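PDB 4LRZ: PTS-dependent dihydroxyacetone kinase operon regulatory protein from Escherichia coli, which activates transcription of the dhaKLM operon from a sigma-70 promoter and represses its own expression, this chain being its N-terminal sensor region. Local coordinates for residues E21-N24 / K25-R29; D90-T93 / L94-S98; V185-L188 / L189-D192; L236-A240 / T241-G245. All coordinates share one frame; numbering follows the deposited sequence. Where two conformers were deposited one is given.

Overall arrangement
From the N terminus the four contacts follow in series; each is a local turn of chain, and none nests within or crosses another. Contact 1 is the fraying end of helix 14-26 and the start of the loop after it. Contact 2 opens helix 91-99 of the GAF domain, directly after edge strand 84-89, with its centre about 28 Å from that of contact 1. Contact 3 lies near the middle of the chain, on the long helix 174-211 that runs from the GAF part toward the PAS part. Contact 4 is a loop turn in the PAS fold, about 72 Å from contact 1 between centres and on the other side of the chain's centre.

Contact 1 of 4, residues E21-N24 / K25-R29; sequences ERCN and KLMKR
C23 and M27 meet where helix 14-26 runs out: the backbone turns over two weak i to i+3 bonds, K25 N to R22 O and L26 N to C23 O, both at 3.5 Å, before M27 takes up an extended conformation. With that change of course the M27 side chain heads back toward the helix it has just left. Its CB sits 3.0 Å from C23 O, and the chain then bends at its third torsion (chi3 -57°), which carries the terminal methyl round to the cysteine. There CE touches C23 SG at 3.7 Å and C23 CA at the same distance, a small apolar contact on the last turn. This is the fraying C-terminal end of a helix, its final turn held by i to i+3 bonds, with a side chain from the loop beyond resting on it. T115 and F136 also pack on C23, the buried residue of the group. On another side K25 folds back along the helix, its CG 3.8 Å from R22 O. A bend at the end of its chain (chi4 128°) brings NZ to 3.6 Å from R22 CA and alongside the CB and CG of that arginine. The R22 guanidinium points elsewhere, to a salt bridge with E110; its NE stays 6.1 Å from K25 NZ.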
loop_
_atom_site.group_PDB
_atom_site.type_symbol
_atom_site.label_atom_id
_atom_site.label_comp_id
_atom_site.label_asym_id
_atom_site.label_seq_id
_atom_site.Cartn_x
_atom_site.Cartn_y
_atom_site.Cartn_z
ATOM N N GLU F 21 -28.184 -26.725 -3.345
ATOM C CA GLU F 21 -29.532 -26.587 -2.742
ATOM C C GLU F 21 -30.196 -25.248 -3.073
ATOM O O GLU F 21 -31.398 -25.212 -3.218
ATOM C CB GLU F 21 -29.566 -26.776 -1.203
ATOM C CG GLU F 21 -29.110 -28.152 -0.643
ATOM C CD GLU F 21 -29.100 -28.217 0.931
ATOM O OE1 GLU F 21 -29.050 -27.134 1.602
ATOM O OE2 GLU F 21 -29.141 -29.359 1.493
ATOM N N ARG F 22 -29.436 -24.154 -3.169
ATOM C CA ARG F 22 -30.031 -22.851 -3.541
ATOM C C ARG F 22 -30.445 -22.856 -5.010
ATOM O O ARG F 22 -31.526 -22.383 -5.376
ATOM C CB ARG F 22 -29.078 -21.693 -3.261
ATOM C CG ARG F 22 -28.669 -21.547 -1.784
ATOM C CD ARG F 22 -27.876 -20.226 -1.553
ATOM N NE ARG F 22 -26.567 -20.190 -2.223
ATOM C CZ ARG F 22 -25.432 -20.636 -1.673
ATOM N NH1 ARG F 22 -25.432 -21.158 -0.441
ATOM N NH2 ARG F 22 -24.291 -20.562 -2.356
ATOM N N CYS F 23 -29.581 -23.428 -5.838
ATOM C CA CYS F 23 -29.807 -23.513 -7.287
ATOM C C CYS F 23 -30.969 -24.442 -7.676
ATOM O O CYS F 23 -31.617 -24.230 -8.700
ATOM C CB CYS F 23 -28.525 -23.964 -8.000
ATOM S SG CYS F 23 -27.138 -22.752 -8.056
ATOM N N ASN F 24 -31.203 -25.462 -6.847
ATOM C CA ASN F 24 -32.267 -26.450 -7.025
ATOM C C ASN F 24 -33.681 -25.857 -7.057
ATOM O O ASN F 24 -34.540 -26.368 -7.752
ATOM C CB ASN F 24 -32.197 -27.500 -5.905
ATOM C CG ASN F 24 -31.382 -28.698 -6.295
ATOM O OD1 ASN F 24 -31.271 -29.020 -7.479
ATOM N ND2 ASN F 24 -30.798 -29.374 -5.305
ATOM N N LYS F 25 -33.891 -24.793 -6.277
ATOM C CA LYS F 25 -35.170 -24.116 -6.173
ATOM C C LYS F 25 -35.682 -23.639 -7.534
ATOM O O LYS F 25 -36.832 -23.919 -7.887
ATOM C CB LYS F 25 -35.073 -22.929 -5.213
ATOM C CG LYS F 25 -34.784 -23.296 -3.739
ATOM C CD LYS F 25 -34.553 -22.014 -2.862
ATOM C CE LYS F 25 -33.749 -22.273 -1.554
ATOM N NZ LYS F 25 -32.526 -21.348 -1.345
ATOM N N LEU F 26 -34.823 -22.983 -8.312
ATOM C CA LEU F 26 -35.242 -22.120 -9.429
ATOM C C LEU F 26 -34.627 -22.395 -10.785
ATOM O O LEU F 26 -34.717 -21.561 -11.683
ATOM C CB LEU F 26 -34.810 -20.690 -9.138
ATOM C CG LEU F 26 -35.425 -19.924 -7.989
ATOM C CD1 LEU F 26 -34.414 -18.817 -7.628
ATOM C CD2 LEU F 26 -36.819 -19.396 -8.372
ATOM N N MET F 27 -33.973 -23.522 -10.939
ATOM C CA MET F 27 -32.993 -23.620 -11.985
ATOM C C MET F 27 -32.787 -25.101 -12.268
ATOM O O MET F 27 -32.851 -25.938 -11.365
ATOM C CB MET F 27 -31.678 -22.989 -11.459
ATOM C CG MET F 27 -31.006 -21.860 -12.281
ATOM S SD MET F 27 -29.281 -21.401 -11.667
ATOM C CE MET F 27 -29.773 -21.012 -9.985
ATOM N N LYS F 28 -32.501 -25.417 -13.518
ATOM C CA LYS F 28 -32.225 -26.795 -13.918
ATOM C C LYS F 28 -30.775 -26.936 -14.393
ATOM O O LYS F 28 -30.191 -25.990 -14.926
ATOM C CB LYS F 28 -33.204 -27.223 -15.012
ATOM C CG LYS F 28 -34.660 -27.022 -14.602
ATOM C CD LYS F 28 -35.502 -26.448 -15.737
ATOM C CE LYS F 28 -36.458 -27.491 -16.368
ATOM N NZ LYS F 28 -36.872 -27.067 -17.765
ATOM N N ARG F 29 -30.223 -28.133 -14.198
ATOM C CA ARG F 29 -28.867 -28.482 -14.596
ATOM C C ARG F 29 -28.620 -28.432 -16.106
ATOM O O ARG F 29 -27.505 -28.135 -16.539
ATOM C CB ARG F 29 -28.478 -29.853 -14.020
ATOM C CG ARG F 29 -28.363 -29.853 -12.475
ATOM C CD ARG F 29 -27.883 -31.175 -11.885
ATOM N NE ARG F 29 -26.631 -31.070 -11.115
ATOM C CZ ARG F 29 -25.410 -30.976 -11.648
ATOM N NH1 ARG F 29 -25.265 -30.938 -12.976
ATOM N NH2 ARG F 29 -24.330 -30.902 -10.868
#

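Contact 2 of 4, residues D90-T93 / L94-S98; sequences DPQT and LQQLS
D90 caps the helix that T93 and L94 continue. Among the polar contacts, D90 OD2 takes two bonds from one residue: T93 N reaches it at 3.0 Å from above the carboxylate plane, whereas T93 OG1, 2.8 Å away, uses the anti lone pair of the same oxygen. The threonine can do both because OG1 lies beside its own backbone N (chi1 -55°). Backbone bonds then carry the helix on, beginning with L94 N to D90 O at 2.9 Å. A water adds a bridge, donating to T93 OG1 at 2.7 Å and to Q96 OE1 at 2.9 Å; its link to Q92 NE2 is weak. A valine in place of T93 would probably cost D90 OD2 its hydroxyl donor, leaving the backbone N-H, and take one acceptor from the water. The apolar and van der Waals contacts are slighter. Q92 and Q96 run side by side in the same direction, their amide planes 10° apart, with Q96 NE2 lying 3.6 Å from Q92 CG. T93 CG2 approaches L97 CD1 at 4.2 Å, and W143 of strand 143-151 packs against T93, Q96 and L97. L94 and L97 also lean on A74 of strand 74-79. The whole is an aspartate N-cap opening helix 91-99, which packs through T93, L94 and L97 on the antiparallel sheet of the GAF domain.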
loop_
_atom_site.group_PDB
_atom_site.type_symbol
_atom_site.label_atom_id
_atom_site.label_comp_id
_atom_site.label_asym_id
_atom_site.label_seq_id
_atom_site.Cartn_x
_atom_site.Cartn_y
_atom_site.Cartn_z
ATOM N N ASP F 90 -5.894 -15.897 -23.530
ATOM C CA ASP F 90 -5.754 -16.515 -24.828
ATOM C C ASP F 90 -6.968 -16.267 -25.730
ATOM O O ASP F 90 -8.099 -16.595 -25.357
ATOM C CB ASP F 90 -5.512 -18.012 -24.659
ATOM C CG ASP F 90 -5.631 -18.759 -25.955
ATOM O OD1 ASP F 90 -4.787 -18.560 -26.839
ATOM O OD2 ASP F 90 -6.567 -19.560 -26.094
ATOM N N PRO F 91 -6.731 -15.690 -26.913
ATOM C CA PRO F 91 -7.770 -15.363 -27.923
ATOM C C PRO F 91 -8.822 -16.480 -28.150
ATOM O O PRO F 91 -10.065 -16.247 -28.013
ATOM C CB PRO F 91 -6.956 -15.074 -29.196
ATOM C CG PRO F 91 -5.568 -14.630 -28.692
ATOM C CD PRO F 91 -5.363 -15.279 -27.331
ATOM N N GLN F 92 -8.344 -17.684 -28.436
ATOM C CA GLN F 92 -9.219 -18.846 -28.612
ATOM C C GLN F 92 -10.097 -19.152 -27.374
ATOM O O GLN F 92 -11.298 -19.458 -27.490
ATOM C CB GLN F 92 -8.392 -20.071 -28.996
ATOM C CG GLN F 92 -9.218 -21.383 -29.203
ATOM C CD GLN F 92 -8.321 -22.634 -29.328
ATOM O OE1 GLN F 92 -8.074 -23.127 -30.431
ATOM N NE2 GLN F 92 -7.815 -23.124 -28.195
ATOM N N THR F 93 -9.500 -19.073 -26.192
ATOM C CA THR F 93 -10.223 -19.412 -24.988
ATOM C C THR F 93 -11.298 -18.334 -24.784
ATOM O O THR F 93 -12.445 -18.646 -24.522
ATOM C CB THR F 93 -9.257 -19.632 -23.812
ATOM O OG1 THR F 93 -8.287 -20.616 -24.194
ATOM C CG2 THR F 93 -9.951 -20.125 -22.591
ATOM N N LEU F 94 -10.930 -17.083 -24.992
ATOM C CA LEU F 94 -11.853 -15.961 -24.940
ATOM C C LEU F 94 -12.959 -16.085 -25.958
ATOM O O LEU F 94 -14.102 -15.734 -25.639
ATOM C CB LEU F 94 -11.150 -14.633 -25.147
ATOM C CG LEU F 94 -10.287 -14.253 -23.945
ATOM C CD1 LEU F 94 -9.322 -13.073 -24.249
ATOM C CD2 LEU F 94 -11.199 -13.990 -22.744
ATOM N N GLN F 95 -12.663 -16.586 -27.158
ATOM C CA GLN F 95 -13.776 -16.805 -28.071
ATOM C C GLN F 95 -14.701 -17.937 -27.611
ATOM O O GLN F 95 -15.910 -17.787 -27.729
ATOM C CB GLN F 95 -13.387 -16.894 -29.576
ATOM C CG GLN F 95 -12.875 -18.248 -30.100
ATOM C CD GLN F 95 -13.954 -19.318 -30.424
ATOM O OE1 GLN F 95 -15.160 -19.024 -30.507
ATOM N NE2 GLN F 95 -13.499 -20.574 -30.627
ATOM N N GLN F 96 -14.159 -19.032 -27.070
ATOM C CA GLN F 96 -15.005 -20.114 -26.534
ATOM C C GLN F 96 -15.916 -19.664 -25.361
ATOM O O GLN F 96 -17.104 -20.005 -25.309
ATOM C CB GLN F 96 -14.175 -21.325 -26.129
ATOM C CG GLN F 96 -13.364 -21.911 -27.279
ATOM C CD GLN F 96 -12.357 -22.986 -26.853
ATOM O OE1 GLN F 96 -12.154 -23.246 -25.664
ATOM N NE2 GLN F 96 -11.726 -23.626 -27.840
ATOM N N LEU F 97 -15.376 -18.877 -24.440
ATOM C CA LEU F 97 -16.156 -18.378 -23.316
ATOM C C LEU F 97 -17.201 -17.378 -23.790
ATOM O O LEU F 97 -18.320 -17.329 -23.277
ATOM C CB LEU F 97 -15.239 -17.755 -22.262
ATOM C CG LEU F 97 -14.427 -18.827 -21.561
ATOM C CD1 LEU F 97 -13.227 -18.190 -20.824
ATOM C CD2 LEU F 97 -15.361 -19.623 -20.646
ATOM N N SER F 98 -16.833 -16.617 -24.813
ATOM C CA SER F 98 -17.722 -15.678 -25.474
ATOM C C SER F 98 -18.889 -16.443 -26.172
ATOM O O SER F 98 -20.034 -16.061 -26.044
ATOM C CB SER F 98 -16.905 -14.802 -26.424
ATOM O OG SER F 98 -17.726 -13.958 -27.207
HETATM O O HOH W 1 -9.299 -22.924 -25.062
#

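Contact 3 of 4, residues V185-L188 / L189-D192; sequences VGNL and LLTD
L188 and T191 lie about one turn apart on the long helix 174-211, joined by the threonine hydroxyl and the leucine carbonyl; the helix leads out of the GAF domain toward the PAS fold and here packs against its counterpart in the second subunit. The tight part is the side of T191. Its CG2 presses on N187 O at 3.0 Å, while OG1, set between the backbone N and the carbonyl carbon (chi1 84°), gives a weak 3.4 Å hydrogen bond to L188 O. That carbonyl also accepts D192 N at 3.1 Å. A glycine at T191 would probably cost L188 O its hydroxyl donor and open a gap at the subunit interface, where T191 meets T191 of the second subunit. N187 and L188 belong to the same interface, each packing on the other's counterpart in that subunit. V185, L188 and L189 pack on helix 51-66, L56 touching all three. The looser side holds G186, which offers no side chain, and D192, whose OD2 forms a salt bridge with a basic side chain of another protein's chain. L189 CG rests 3.6 Å from V185 O, one turn back.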
loop_
_atom_site.group_PDB
_atom_site.type_symbol
_atom_site.label_atom_id
_atom_site.label_comp_id
_atom_site.label_asym_id
_atom_site.label_seq_id
_atom_site.Cartn_x
_atom_site.Cartn_y
_atom_site.Cartn_z
ATOM N N VAL F 185 -4.227 -6.136 -5.892
ATOM C CA VAL F 185 -5.128 -5.053 -6.306
ATOM C C VAL F 185 -5.797 -4.376 -5.047
ATOM O O VAL F 185 -5.771 -3.147 -4.874
ATOM C CB VAL F 185 -6.166 -5.567 -7.335
ATOM C CG1 VAL F 185 -6.996 -4.434 -7.869
ATOM C CG2 VAL F 185 -5.472 -6.294 -8.506
ATOM N N GLY F 186 -6.329 -5.184 -4.142
ATOM C CA GLY F 186 -6.739 -4.700 -2.824
ATOM C C GLY F 186 -5.732 -3.783 -2.158
ATOM O O GLY F 186 -6.038 -2.612 -1.803
ATOM N N ASN F 187 -4.507 -4.229 -2.019
ATOM C CA ASN F 187 -3.574 -3.412 -1.287
ATOM C C ASN F 187 -3.233 -2.128 -2.032
ATOM O O ASN F 187 -2.927 -1.113 -1.406
ATOM C CB ASN F 187 -2.349 -4.214 -0.880
ATOM C CG ASN F 187 -2.681 -5.265 0.157
ATOM O OD1 ASN F 187 -3.601 -5.090 0.963
ATOM N ND2 ASN F 187 -1.975 -6.370 0.121
ATOM N N LEU F 188 -3.322 -2.179 -3.354
ATOM C CA LEU F 188 -3.052 -1.012 -4.125
ATOM C C LEU F 188 -4.162 0.018 -3.927
ATOM O O LEU F 188 -3.893 1.202 -3.976
ATOM C CB LEU F 188 -2.909 -1.369 -5.566
ATOM C CG LEU F 188 -1.558 -1.489 -6.274
ATOM C CD1 LEU F 188 -0.324 -1.091 -5.520
ATOM C CD2 LEU F 188 -1.453 -2.840 -6.982
ATOM N N LEU F 189 -5.400 -0.428 -3.707
ATOM C CA LEU F 189 -6.489 0.507 -3.440
ATOM C C LEU F 189 -6.234 1.132 -2.084
ATOM O O LEU F 189 -6.416 2.327 -1.897
ATOM C CB LEU F 189 -7.865 -0.155 -3.476
ATOM C CG LEU F 189 -8.349 -0.637 -4.860
ATOM C CD1 LEU F 189 -9.579 -1.551 -4.692
ATOM C CD2 LEU F 189 -8.664 0.514 -5.819
ATOM N N LEU F 190 -5.768 0.331 -1.152
ATOM C CA LEU F 190 -5.371 0.840 0.146
ATOM C C LEU F 190 -4.226 1.870 0.094
ATOM O O LEU F 190 -4.262 2.873 0.850
ATOM C CB LEU F 190 -4.970 -0.337 1.038
ATOM C CG LEU F 190 -4.483 -0.010 2.441
ATOM C CD1 LEU F 190 -5.661 0.471 3.244
ATOM C CD2 LEU F 190 -3.881 -1.290 3.075
ATOM N N THR F 191 -3.235 1.654 -0.784
ATOM C CA THR F 191 -2.151 2.623 -0.861
ATOM C C THR F 191 -2.625 3.935 -1.508
ATOM O O THR F 191 -2.214 4.984 -1.062
ATOM C CB THR F 191 -0.810 2.108 -1.485
ATOM O OG1 THR F 191 -0.869 2.189 -2.904
ATOM C CG2 THR F 191 -0.523 0.687 -1.106
ATOM N N ASP F 192 -3.524 3.873 -2.497
ATOM C CA ASP F 192 -4.165 5.099 -3.038
ATOM C C ASP F 192 -4.859 5.873 -1.913
ATOM O O ASP F 192 -4.755 7.105 -1.819
ATOM C CB ASP F 192 -5.197 4.798 -4.145
ATOM C CG ASP F 192 -4.564 4.633 -5.551
ATOM O OD1 ASP F 192 -3.350 4.900 -5.718
ATOM O OD2 ASP F 192 -5.278 4.224 -6.502
#

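Contact 4 of 4, residues L236-A240 / T241-G245; sequences LRLDA and TASQG
D239 reaches forward over the turn to meet T241, with its CG anti to the backbone N (chi1 177°). From the root outward, CB comes within 4.2 Å of A242 N, and CG lies closer to the same nitrogen, at 3.4 Å. At the tip, OD1 accepts T241 N at 3.2 Å; the bond is nearly straight (174°), yet the donor stands well above the carboxylate plane, 67° out of it. OD2 lies toward A242, but its modelled position is doubtful and any bond to A242 N is weak. The aspartate backbone is gripped as well: S243 OG donates to D239 O at 2.7 Å, in the carbonyl plane and on a lone pair, drawing the far limb of the turn back to the near one. S243 OG also rests 3.7 Å from L238 CB. A weak bond from Q244 NE2 to A240 O, 3.1 Å, adds a further tie; the glutamine gets there through a bend at its second torsion. An aspartate accepting the N-H two residues on is the pattern of an Asx turn. The loop follows helix 230-235 of the PAS fold and precedes helix 256-264; S243 and Q244 lean on L225 of edge strand 225-228, and the backbone of G245 is hydrogen-bonded to that same residue.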
loop_
_atom_site.group_PDB
_atom_site.type_symbol
_atom_site.label_atom_id
_atom_site.label_comp_id
_atom_site.label_asym_id
_atom_site.label_seq_id
_atom_site.Cartn_x
_atom_site.Cartn_y
_atom_site.Cartn_z
ATOM N N LEU F 236 12.258 37.278 8.730
ATOM C CA LEU F 236 13.627 36.786 8.623
ATOM C C LEU F 236 14.206 37.036 7.244
ATOM O O LEU F 236 15.260 36.498 6.899
ATOM C CB LEU F 236 13.684 35.286 8.933
ATOM C CG LEU F 236 13.237 34.886 10.334
ATOM C CD1 LEU F 236 13.473 33.431 10.509
ATOM C CD2 LEU F 236 13.970 35.688 11.403
ATOM N N ARG F 237 13.519 37.875 6.475
ATOM C CA ARG F 237 13.824 38.100 5.075
ATOM C C ARG F 237 14.438 36.883 4.339
ATOM O O ARG F 237 15.554 36.931 3.802
ATOM C CB ARG F 237 14.638 39.373 4.914
ATOM C CG ARG F 237 13.816 40.635 5.199
ATOM C CD ARG F 237 14.598 41.891 4.909
ATOM N NE ARG F 237 15.923 41.854 5.531
ATOM C CZ ARG F 237 17.073 41.731 4.864
ATOM N NH1 ARG F 237 17.090 41.633 3.528
ATOM N NH2 ARG F 237 18.213 41.707 5.546
ATOM N N LEU F 238 13.688 35.783 4.350
ATOM C CA LEU F 238 14.009 34.624 3.536
ATOM C C LEU F 238 13.073 34.538 2.340
ATOM O O LEU F 238 11.935 35.022 2.392
ATOM C CB LEU F 238 13.956 33.330 4.361
ATOM C CG LEU F 238 15.133 33.037 5.302
ATOM C CD1 LEU F 238 14.981 31.639 5.954
ATOM C CD2 LEU F 238 16.490 33.173 4.583
ATOM N N ASP F 239 13.572 33.946 1.256
ATOM C CA ASP F 239 12.747 33.700 0.079
ATOM C C ASP F 239 11.614 32.735 0.390
ATOM O O ASP F 239 11.832 31.597 0.833
ATOM C CB ASP F 239 13.552 33.173 -1.104
ATOM C CG ASP F 239 12.663 32.856 -2.312
ATOM O OD1 ASP F 239 11.464 33.210 -2.319
ATOM O OD2 ASP F 239 13.160 32.250 -3.270
ATOM N N ALA F 240 10.407 33.215 0.121
ATOM C CA ALA F 240 9.155 32.560 0.491
ATOM C C ALA F 240 8.901 31.167 -0.134
ATOM O O ALA F 240 8.150 30.384 0.448
ATOM C CB ALA F 240 7.959 33.524 0.191
ATOM N N THR F 241 9.514 30.900 -1.303
ATOM C CA THR F 241 9.374 29.645 -2.056
ATOM C C THR F 241 10.696 28.873 -2.325
ATOM O O THR F 241 10.653 27.664 -2.591
ATOM C CB THR F 241 8.620 29.815 -3.442
ATOM O OG1 THR F 241 9.521 30.318 -4.439
ATOM C CG2 THR F 241 7.364 30.710 -3.335
ATOM N N ALA F 242 11.854 29.521 -2.280
ATOM C CA ALA F 242 13.088 28.779 -2.590
ATOM C C ALA F 242 13.837 28.247 -1.369
ATOM O O ALA F 242 14.839 27.526 -1.528
ATOM C CB ALA F 242 14.015 29.585 -3.428
ATOM N N SER F 243 13.378 28.611 -0.171
ATOM C CA SER F 243 14.041 28.180 1.058
ATOM C C SER F 243 13.737 26.713 1.377
ATOM O O SER F 243 14.629 25.971 1.833
ATOM C CB SER F 243 13.602 29.042 2.250
ATOM O OG SER F 243 13.884 30.413 2.051
ATOM N N GLN F 244 12.477 26.309 1.137
ATOM C CA GLN F 244 11.991 25.003 1.544
ATOM C C GLN F 244 12.792 23.856 0.891
ATOM O O GLN F 244 13.137 23.921 -0.264
ATOM C CB GLN F 244 10.472 24.890 1.367
ATOM C CG GLN F 244 9.926 25.807 0.339
ATOM C CD GLN F 244 9.415 27.132 0.907
ATOM O OE1 GLN F 244 8.297 27.227 1.419
ATOM N NE2 GLN F 244 10.226 28.154 0.792
ATOM N N GLY F 245 13.135 22.842 1.670
ATOM C CA GLY F 245 13.965 21.777 1.161
ATOM C C GLY F 245 15.462 22.065 1.118
ATOM O O GLY F 245 16.229 21.221 0.666
#